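Local coordinates for protein putative GntR-family transcriptional regulator (Bordetella bronchiseptica RB50, PDB 3CNV) that probably regulates transcription as a GntR-family repressor or activator, its UTRA ligand-binding domain likely sensing a small effector molecule, at residues C[71-76]-C[141-146]; C[87-92]-C[133-138]. All coordinates share one frame; numbering follows the deposited sequence.

Both contacts lie within the UTRA domain, on the same side of the chain's centre, their own centres about 8 Å apart. Along the sequence interaction 2 (87-92 with 133-138) is nested inside the loop closed by interaction 1 (71-76 with 141-146). Strands 127-137 and 141-150, consecutive in the chain and antiparallel neighbours in the six-stranded sheet, supply the second segment of each. Interaction 1 lays the loop after strand 59-69 on the sheet; interaction 2 brings in helix 88-96, where a citrate is bound. Glu144 couples them, its OE1 lying 2.5 Å from Tyr89 OH in a probable hydrogen bond, so the loop contact adjoins a pocket that may receive the effector.

Interaction 1: residues C[71-76]-C[141-146]; sequences THFRGL and RPMEVR
His72 and Phe73 meet the selenomethionine Met143, joining the loop after strand 59-69 to strand 141-150 of the UTRA-domain sheet, at a classic beta bulge where Met143 and Glu144 both face Ser135. Thr71 begins the segment with its OG1 over one face of the His72 ring, 3.3 Å above the ring plane and nearer its margin than its middle. The CB of His72 points toward the strand, and its side chain and that of Met143 run at about a right angle to each other. The selenium SE of Met143 stands 4.1 Å from the centroid of the His72 ring, 43° off the ring normal, an oblique selenium-aromatic contact. The Met143 methyl is modelled too close to that ring for its exact position to be trusted. Phe73 follows and is buried: its ring atom CE2 lies 3.6 Å from Met143 CE. A bend at chi2 (-48°) swings the selenium of Met143 toward the loop. Phe73 also meets the ring of Phe92 edge-to-face, tying the loop to helix 88-96. From Phe73 to Leu76 the chain makes a type I beta turn, closed by Leu76 N to Phe73 O at 2.9 Å, and Leu76 packs on Leu68, Leu91 and Phe96. Farther up the strand, Arg146 grips Glu144 side-on with NE and NH2, both nitrogens bonding to the single oxygen OE2; Arg146 NH2 lies 2.7 Å from Glu144 OE2, on its syn lone pair.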
ATOM      1  N   THR C  71     -24.425  -3.686 -17.327  1.00 26.49           N
ATOM      2  CA  THR C  71     -25.204  -4.682 -16.602  1.00 28.86           C
ATOM      3  C   THR C  71     -25.482  -4.226 -15.189  1.00 29.04           C
ATOM      4  O   THR C  71     -26.624  -4.108 -14.792  1.00 31.55           O
ATOM      5  CB  THR C  71     -24.489  -6.082 -16.574  1.00 29.93           C
ATOM      6  OG1 THR C  71     -23.166  -6.000 -15.964  1.00 31.72           O
ATOM      7  CG2 THR C  71     -24.382  -6.669 -17.996  1.00 30.66           C
ATOM      8  N   HIS C  72     -24.450  -3.837 -14.466  1.00 28.78           N
ATOM      9  CA  HIS C  72     -24.617  -3.533 -13.036  1.00 28.43           C
ATOM     10  C   HIS C  72     -25.036  -2.086 -12.790  1.00 27.15           C
ATOM     11  O   HIS C  72     -25.339  -1.690 -11.664  1.00 28.18           O
ATOM     12  CB  HIS C  72     -23.338  -3.848 -12.272  1.00 28.92           C
ATOM     13  CG  HIS C  72     -22.858  -5.248 -12.473  1.00 32.97           C
ATOM     14  ND1 HIS C  72     -21.664  -5.548 -13.097  1.00 37.91           N
ATOM     15  CD2 HIS C  72     -23.430  -6.440 -12.159  1.00 37.92           C
ATOM     16  CE1 HIS C  72     -21.509  -6.861 -13.134  1.00 36.94           C
ATOM     17  NE2 HIS C  72     -22.568  -7.427 -12.576  1.00 38.41           N
ATOM     18  N   PHE C  73     -25.057  -1.290 -13.842  1.00 25.11           N
ATOM     19  CA  PHE C  73     -25.213   0.148 -13.662  1.00 24.00           C
ATOM     20  C   PHE C  73     -26.327   0.717 -14.512  1.00 25.58           C
ATOM     21  O   PHE C  73     -26.346   1.914 -14.859  1.00 23.06           O
ATOM     22  CB  PHE C  73     -23.886   0.863 -13.910  1.00 23.24           C
ATOM     23  CG  PHE C  73     -22.899   0.722 -12.775  1.00 20.16           C
ATOM     24  CD1 PHE C  73     -22.977   1.553 -11.663  1.00 21.44           C
ATOM     25  CD2 PHE C  73     -21.912  -0.274 -12.807  1.00 18.91           C
ATOM     26  CE1 PHE C  73     -22.064   1.389 -10.614  1.00 22.08           C
ATOM     27  CE2 PHE C  73     -21.001  -0.410 -11.817  1.00 18.81           C
ATOM     28  CZ  PHE C  73     -21.082   0.421 -10.693  1.00 17.87           C
ATOM     29  N   ARG C  74     -27.264  -0.172 -14.842  1.00 27.73           N
ATOM     30  CA  ARG C  74     -28.427   0.206 -15.673  1.00 29.40           C
ATOM     31  C   ARG C  74     -29.169   1.406 -15.114  1.00 29.67           C
ATOM     32  O   ARG C  74     -29.604   2.270 -15.859  1.00 31.94           O
ATOM     33  CB  ARG C  74     -29.350  -0.987 -15.951  1.00 30.65           C
ATOM     34  CG  ARG C  74     -28.797  -1.757 -17.145  1.00 33.41           C
ATOM     35  CD  ARG C  74     -29.723  -2.863 -17.602  1.00 40.92           C
ATOM     36  NE  ARG C  74     -29.471  -4.077 -16.834  1.00 46.65           N
ATOM     37  CZ  ARG C  74     -30.118  -4.416 -15.718  1.00 51.32           C
ATOM     38  NH1 ARG C  74     -31.089  -3.635 -15.222  1.00 51.17           N
ATOM     39  NH2 ARG C  74     -29.785  -5.550 -15.094  1.00 52.38           N
ATOM     40  N   GLY C  75     -29.224   1.524 -13.803  1.00 29.28           N
ATOM     41  CA  GLY C  75     -29.983   2.622 -13.192  1.00 28.76           C
ATOM     42  C   GLY C  75     -29.302   3.986 -13.279  1.00 28.57           C
ATOM     43  O   GLY C  75     -29.863   5.030 -12.891  1.00 27.92           O
ATOM     44  N   LEU C  76     -28.080   3.981 -13.801  1.00 28.24           N
ATOM     45  CA  LEU C  76     -27.219   5.160 -13.732  1.00 28.14           C
ATOM     46  C   LEU C  76     -27.659   6.139 -14.799  1.00 28.52           C
ATOM     47  O   LEU C  76     -27.664   5.796 -15.975  1.00 29.63           O
ATOM     48  CB  LEU C  76     -25.734   4.794 -13.874  1.00 28.48           C
ATOM     49  CG  LEU C  76     -24.612   5.788 -13.514  1.00 28.22           C
ATOM     50  CD1 LEU C  76     -24.852   6.422 -12.125  1.00 29.83           C
ATOM     51  CD2 LEU C  76     -23.265   5.111 -13.541  1.00 29.23           C
ATOM     52  N   ARG C 141     -13.367  -9.142  -8.904  1.00 20.62           N
ATOM     53  CA  ARG C 141     -14.269  -8.806 -10.013  1.00 19.39           C
ATOM     54  C   ARG C 141     -14.061  -7.366 -10.421  1.00 16.24           C
ATOM     55  O   ARG C 141     -14.269  -6.491  -9.608  1.00 15.06           O
ATOM     56  CB  ARG C 141     -15.706  -8.997  -9.626  1.00 20.11           C
ATOM     57  CG  ARG C 141     -16.042 -10.441  -9.500  1.00 24.24           C
ATOM     58  CD  ARG C 141     -17.450 -10.640  -8.978  1.00 30.38           C
ATOM     59  NE  ARG C 141     -17.816 -12.052  -9.083  1.00 35.09           N
ATOM     60  CZ  ARG C 141     -17.397 -13.033  -8.281  1.00 38.74           C
ATOM     61  NH1 ARG C 141     -16.610 -12.784  -7.240  1.00 38.99           N
ATOM     62  NH2 ARG C 141     -17.809 -14.275  -8.509  1.00 38.76           N
ATOM     63  N   PRO C 142     -13.641  -7.118 -11.660  1.00 14.50           N
ATOM     64  CA  PRO C 142     -13.440  -5.739 -12.071  1.00 14.12           C
ATOM     65  C   PRO C 142     -14.775  -5.047 -12.334  1.00 13.86           C
ATOM     66  O   PRO C 142     -15.666  -5.627 -12.938  1.00 12.93           O
ATOM     67  CB  PRO C 142     -12.558  -5.878 -13.312  1.00 13.77           C
ATOM     68  CG  PRO C 142     -12.905  -7.175 -13.867  1.00 14.29           C
ATOM     69  CD  PRO C 142     -13.355  -8.053 -12.765  1.00 16.71           C
HETATM   70  N   MSE C 143     -14.934  -3.857 -11.818  1.00 13.29           N
HETATM   71  CA  MSE C 143     -16.192  -3.117 -11.932  1.00 13.82           C
HETATM   72  C   MSE C 143     -16.090  -1.681 -12.455  1.00 12.42           C
HETATM   73  O   MSE C 143     -17.110  -1.003 -12.700  1.00 13.22           O
HETATM   74  CB  MSE C 143     -16.891  -3.017 -10.543  1.00 13.82           C
HETATM   75  CG  MSE C 143     -17.541  -4.251 -10.023  1.00 16.50           C
HETATM   76 SE   MSE C 143     -18.719  -5.241 -11.254  0.50 17.02          SE
HETATM   77  CE  MSE C 143     -20.045  -3.878 -11.507  1.00 23.10           C
ATOM     78  N   GLU C 144     -14.885  -1.201 -12.575  1.00 13.58           N
ATOM     79  CA  GLU C 144     -14.620   0.145 -13.090  1.00 14.16           C
ATOM     80  C   GLU C 144     -13.260   0.252 -13.670  1.00 14.31           C
ATOM     81  O   GLU C 144     -12.270  -0.271 -13.112  1.00 12.70           O
ATOM     82  CB  GLU C 144     -14.685   1.222 -11.980  1.00 15.43           C
ATOM     83  CG  GLU C 144     -14.519   2.648 -12.506  1.00 16.42           C
ATOM     84  CD  GLU C 144     -14.100   3.660 -11.430  1.00 20.07           C
ATOM     85  OE1 GLU C 144     -13.212   3.304 -10.598  1.00 20.93           O
ATOM     86  OE2 GLU C 144     -14.669   4.790 -11.450  1.00 19.33           O
ATOM     87  N   VAL C 145     -13.251   0.979 -14.786  1.00 13.96           N
ATOM     88  CA  VAL C 145     -12.058   1.483 -15.428  1.00 14.02           C
ATOM     89  C   VAL C 145     -12.107   2.969 -15.366  1.00 14.35           C
ATOM     90  O   VAL C 145     -13.090   3.579 -15.733  1.00 14.77           O
ATOM     91  CB  VAL C 145     -11.890   1.053 -16.908  1.00 14.77           C
ATOM     92  CG1 VAL C 145     -10.626   1.768 -17.554  1.00 13.83           C
ATOM     93  CG2 VAL C 145     -11.719  -0.470 -17.047  1.00 15.68           C
ATOM     94  N   ARG C 146     -11.065   3.570 -14.834  1.00 13.95           N
ATOM     95  CA  ARG C 146     -11.022   5.025 -14.802  1.00 15.31           C
ATOM     96  C   ARG C 146      -9.637   5.519 -15.242  1.00 15.56           C
ATOM     97  O   ARG C 146      -8.605   5.019 -14.747  1.00 17.39           O
ATOM     98  CB  ARG C 146     -11.345   5.514 -13.356  1.00 15.00           C
ATOM     99  CG  ARG C 146     -11.365   7.034 -13.196  1.00 16.12           C
ATOM    100  CD  ARG C 146     -11.649   7.509 -11.758  1.00 15.77           C
ATOM    101  NE  ARG C 146     -12.902   7.013 -11.206  1.00 14.97           N
ATOM    102  CZ  ARG C 146     -13.496   7.449 -10.108  1.00 14.64           C
ATOM    103  NH1 ARG C 146     -12.899   8.346  -9.322  1.00 15.64           N
ATOM    104  NH2 ARG C 146     -14.665   6.916  -9.752  1.00 13.91           N
TER

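Interaction 2: residues C[87-92]-C[133-138]; sequences PLYGLF and RISYTY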
ATOM      1  N   PRO C  87     -19.939  11.776  -3.629  1.00 24.48           N
ATOM      2  CA  PRO C  87     -18.841  11.289  -4.425  1.00 22.14           C
ATOM      3  C   PRO C  87     -19.263  10.057  -5.215  1.00 20.52           C
ATOM      4  O   PRO C  87     -20.121   9.253  -4.767  1.00 17.95           O
ATOM      5  CB  PRO C  87     -17.780  10.973  -3.375  1.00 23.62           C
ATOM      6  CG  PRO C  87     -18.323  11.413  -2.058  1.00 26.73           C
ATOM      7  CD  PRO C  87     -19.768  11.558  -2.177  1.00 25.02           C
ATOM      8  N   LEU C  88     -18.701   9.894  -6.401  1.00 18.37           N
ATOM      9  CA  LEU C  88     -19.063   8.717  -7.224  1.00 16.88           C
ATOM     10  C   LEU C  88     -18.955   7.336  -6.511  1.00 15.71           C
ATOM     11  O   LEU C  88     -19.868   6.516  -6.610  1.00 14.45           O
ATOM     12  CB  LEU C  88     -18.245   8.658  -8.505  1.00 18.52           C
ATOM     13  CG  LEU C  88     -18.548   9.779  -9.518  1.00 20.23           C
ATOM     14  CD1 LEU C  88     -17.642   9.698 -10.757  1.00 24.19           C
ATOM     15  CD2 LEU C  88     -19.987   9.641  -9.939  1.00 21.99           C
ATOM     16  N   TYR C  89     -17.810   7.032  -5.902  1.00 14.97           N
ATOM     17  CA  TYR C  89     -17.644   5.715  -5.261  1.00 15.22           C
ATOM     18  C   TYR C  89     -18.688   5.525  -4.203  1.00 14.49           C
ATOM     19  O   TYR C  89     -19.189   4.429  -4.000  1.00 15.34           O
ATOM     20  CB  TYR C  89     -16.230   5.432  -4.720  1.00 13.83           C
ATOM     21  CG  TYR C  89     -15.226   5.191  -5.795  1.00 13.76           C
ATOM     22  CD1 TYR C  89     -15.284   4.062  -6.613  1.00 16.47           C
ATOM     23  CD2 TYR C  89     -14.174   6.051  -5.944  1.00 16.35           C
ATOM     24  CE1 TYR C  89     -14.330   3.851  -7.604  1.00 17.34           C
ATOM     25  CE2 TYR C  89     -13.201   5.848  -6.904  1.00 15.32           C
ATOM     26  CZ  TYR C  89     -13.283   4.764  -7.735  1.00 16.72           C
ATOM     27  OH  TYR C  89     -12.286   4.617  -8.679  1.00 15.76           O
ATOM     28  N   GLY C  90     -19.049   6.606  -3.549  1.00 15.30           N
ATOM     29  CA  GLY C  90     -20.118   6.514  -2.511  1.00 15.88           C
ATOM     30  C   GLY C  90     -21.456   6.226  -3.166  1.00 16.71           C
ATOM     31  O   GLY C  90     -22.255   5.446  -2.653  1.00 17.94           O
ATOM     32  N   LEU C  91     -21.707   6.850  -4.319  1.00 16.53           N
ATOM     33  CA  LEU C  91     -22.930   6.603  -5.102  1.00 17.56           C
ATOM     34  C   LEU C  91     -22.973   5.124  -5.554  1.00 17.88           C
ATOM     35  O   LEU C  91     -23.998   4.471  -5.484  1.00 18.78           O
ATOM     36  CB  LEU C  91     -23.009   7.489  -6.348  1.00 17.55           C
ATOM     37  CG  LEU C  91     -24.196   7.230  -7.288  1.00 21.19           C
ATOM     38  CD1 LEU C  91     -25.554   7.700  -6.568  1.00 26.80           C
ATOM     39  CD2 LEU C  91     -24.063   7.905  -8.693  1.00 25.36           C
ATOM     40  N   PHE C  92     -21.848   4.607  -6.029  1.00 17.74           N
ATOM     41  CA  PHE C  92     -21.816   3.241  -6.537  1.00 17.92           C
ATOM     42  C   PHE C  92     -22.155   2.289  -5.387  1.00 18.30           C
ATOM     43  O   PHE C  92     -22.840   1.304  -5.569  1.00 17.43           O
ATOM     44  CB  PHE C  92     -20.471   2.858  -7.163  1.00 16.80           C
ATOM     45  CG  PHE C  92     -20.024   3.729  -8.313  1.00 18.24           C
ATOM     46  CD1 PHE C  92     -20.937   4.487  -9.035  1.00 18.06           C
ATOM     47  CD2 PHE C  92     -18.679   3.732  -8.702  1.00 20.10           C
ATOM     48  CE1 PHE C  92     -20.523   5.270 -10.105  1.00 19.87           C
ATOM     49  CE2 PHE C  92     -18.248   4.494  -9.784  1.00 16.31           C
ATOM     50  CZ  PHE C  92     -19.182   5.260 -10.495  1.00 19.28           C
ATOM     51  N   ARG C 133      -6.673   3.375 -13.879  1.00 13.64           N
ATOM     52  CA  ARG C 133      -7.119   2.526 -12.754  1.00 13.20           C
ATOM     53  C   ARG C 133      -8.115   1.450 -13.208  1.00 12.73           C
ATOM     54  O   ARG C 133      -9.031   1.713 -14.005  1.00 15.37           O
ATOM     55  CB  ARG C 133      -7.799   3.426 -11.721  1.00 11.05           C
ATOM     56  CG  ARG C 133      -8.227   2.712 -10.441  1.00 15.76           C
ATOM     57  CD  ARG C 133      -9.000   3.558  -9.490  1.00 13.72           C
ATOM     58  NE  ARG C 133      -8.247   4.743  -9.125  1.00 19.17           N
ATOM     59  CZ  ARG C 133      -8.710   5.926  -8.758  1.00 15.76           C
ATOM     60  NH1 ARG C 133      -9.984   6.173  -8.695  1.00 16.98           N
ATOM     61  NH2 ARG C 133      -7.841   6.870  -8.461  1.00 19.01           N
ATOM     62  N   ILE C 134      -7.948   0.256 -12.695  1.00 12.93           N
ATOM     63  CA  ILE C 134      -9.037  -0.705 -12.667  1.00 12.53           C
ATOM     64  C   ILE C 134      -9.365  -1.007 -11.223  1.00 13.53           C
ATOM     65  O   ILE C 134      -8.481  -1.332 -10.480  1.00 14.88           O
ATOM     66  CB  ILE C 134      -8.659  -2.009 -13.410  1.00 13.61           C
ATOM     67  CG1 ILE C 134      -8.100  -1.711 -14.803  1.00 12.15           C
ATOM     68  CG2 ILE C 134      -9.840  -2.976 -13.414  1.00 12.68           C
ATOM     69  CD1 ILE C 134      -7.401  -2.998 -15.501  1.00 14.66           C
ATOM     70  N   SER C 135     -10.646  -0.905 -10.859  1.00 12.91           N
ATOM     71  CA  SER C 135     -11.123  -1.108  -9.492  1.00 13.17           C
ATOM     72  C   SER C 135     -11.900  -2.388  -9.430  1.00 12.69           C
ATOM     73  O   SER C 135     -12.648  -2.780 -10.358  1.00 11.65           O
ATOM     74  CB  SER C 135     -12.076   0.026  -9.035  1.00 12.88           C
ATOM     75  OG  SER C 135     -11.428   1.208  -9.221  1.00 14.95           O
ATOM     76  N   TYR C 136     -11.715  -3.054  -8.310  1.00 13.41           N
ATOM     77  CA  TYR C 136     -12.241  -4.394  -8.093  1.00 12.90           C
ATOM     78  C   TYR C 136     -13.159  -4.454  -6.876  1.00 14.39           C
ATOM     79  O   TYR C 136     -12.954  -3.789  -5.878  1.00 13.87           O
ATOM     80  CB  TYR C 136     -11.086  -5.432  -7.932  1.00 13.74           C
ATOM     81  CG  TYR C 136     -10.197  -5.577  -9.143  1.00 14.04           C
ATOM     82  CD1 TYR C 136     -10.416  -6.572 -10.053  1.00 12.67           C
ATOM     83  CD2 TYR C 136      -9.154  -4.692  -9.387  1.00 13.33           C
ATOM     84  CE1 TYR C 136      -9.640  -6.675 -11.205  1.00 18.78           C
ATOM     85  CE2 TYR C 136      -8.347  -4.812 -10.528  1.00 12.11           C
ATOM     86  CZ  TYR C 136      -8.633  -5.770 -11.438  1.00 17.50           C
ATOM     87  OH  TYR C 136      -7.900  -5.921 -12.605  1.00 24.23           O
ATOM     88  N   THR C 137     -14.198  -5.247  -7.000  1.00 14.87           N
ATOM     89  CA  THR C 137     -15.017  -5.600  -5.874  1.00 17.74           C
ATOM     90  C   THR C 137     -14.491  -6.946  -5.394  1.00 20.10           C
ATOM     91  O   THR C 137     -13.563  -7.540  -5.971  1.00 22.00           O
ATOM     92  CB  THR C 137     -16.557  -5.691  -6.220  1.00 18.33           C
ATOM     93  OG1 THR C 137     -16.831  -6.755  -7.167  1.00 19.35           O
ATOM     94  CG2 THR C 137     -17.059  -4.420  -6.829  1.00 20.74           C
ATOM     95  N   TYR C 138     -15.095  -7.421  -4.344  1.00 22.53           N
ATOM     96  CA  TYR C 138     -14.897  -8.838  -3.880  1.00 24.47           C
ATOM     97  C   TYR C 138     -14.785  -9.958  -4.951  1.00 24.32           C
ATOM     98  O   TYR C 138     -15.519 -10.050  -5.919  1.00 24.16           O
ATOM     99  CB  TYR C 138     -15.937  -9.129  -2.754  1.00 25.14           C
ATOM    100  CG  TYR C 138     -15.558  -8.307  -1.491  1.00 31.65           C
ATOM    101  CD1 TYR C 138     -14.466  -8.689  -0.672  1.00 39.26           C
ATOM    102  CD2 TYR C 138     -16.240  -7.160  -1.133  1.00 37.88           C
ATOM    103  CE1 TYR C 138     -14.078  -7.942   0.463  1.00 40.77           C
ATOM    104  CE2 TYR C 138     -15.852  -6.384   0.003  1.00 40.62           C
ATOM    105  CZ  TYR C 138     -14.766  -6.785   0.796  1.00 41.39           C
ATOM    106  OH  TYR C 138     -14.344  -6.053   1.909  1.00 40.53           O
TER
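Tyr89, on the first turn of helix 88-96, reaches across to Arg133 and Ser135 on strand 127-137. Its CB points toward the strand. Farther out, CE2 and CZ of the Tyr89 ring each lie 3.7 Å from Arg133 NH1, which sits at the ring's edge, in its plane. At the tip, Tyr89 OH accepts a hydrogen bond from Arg133 NH1, 2.8 Å long with an N-H...O angle of 151°. The hydroxyl lies near the guanidinium plane, although ring and guanidinium are turned 39° against each other. The two side chains arrive from opposite directions, and a bend at chi3 (-57°) turns the guanidinium of Arg133 toward the hydroxyl; Arg133 CD, before the bend, lies 3.5 Å from Tyr89 OH. Ser135 OG is 3.6 Å from the same hydroxyl; both Ser135 OG and Tyr89 OH are hydrogen-bonded to Glu144 OE1, the carboxylate oxygen that links them. Arg133 has a second partner, its NE forming a salt bridge with Glu105 OE2 of strand 102-111, so two different nitrogens of the guanidinium are engaged. Tyr89 thus bridges strands 127-137 and 141-150 to the start of helix 88-96, where the backbone N of Leu88 and of Tyr89 bind a citrate, probably from the crystallisation liquor, with Phe5 edge-to-face against its ring and Val1 of the second subunit packed on it.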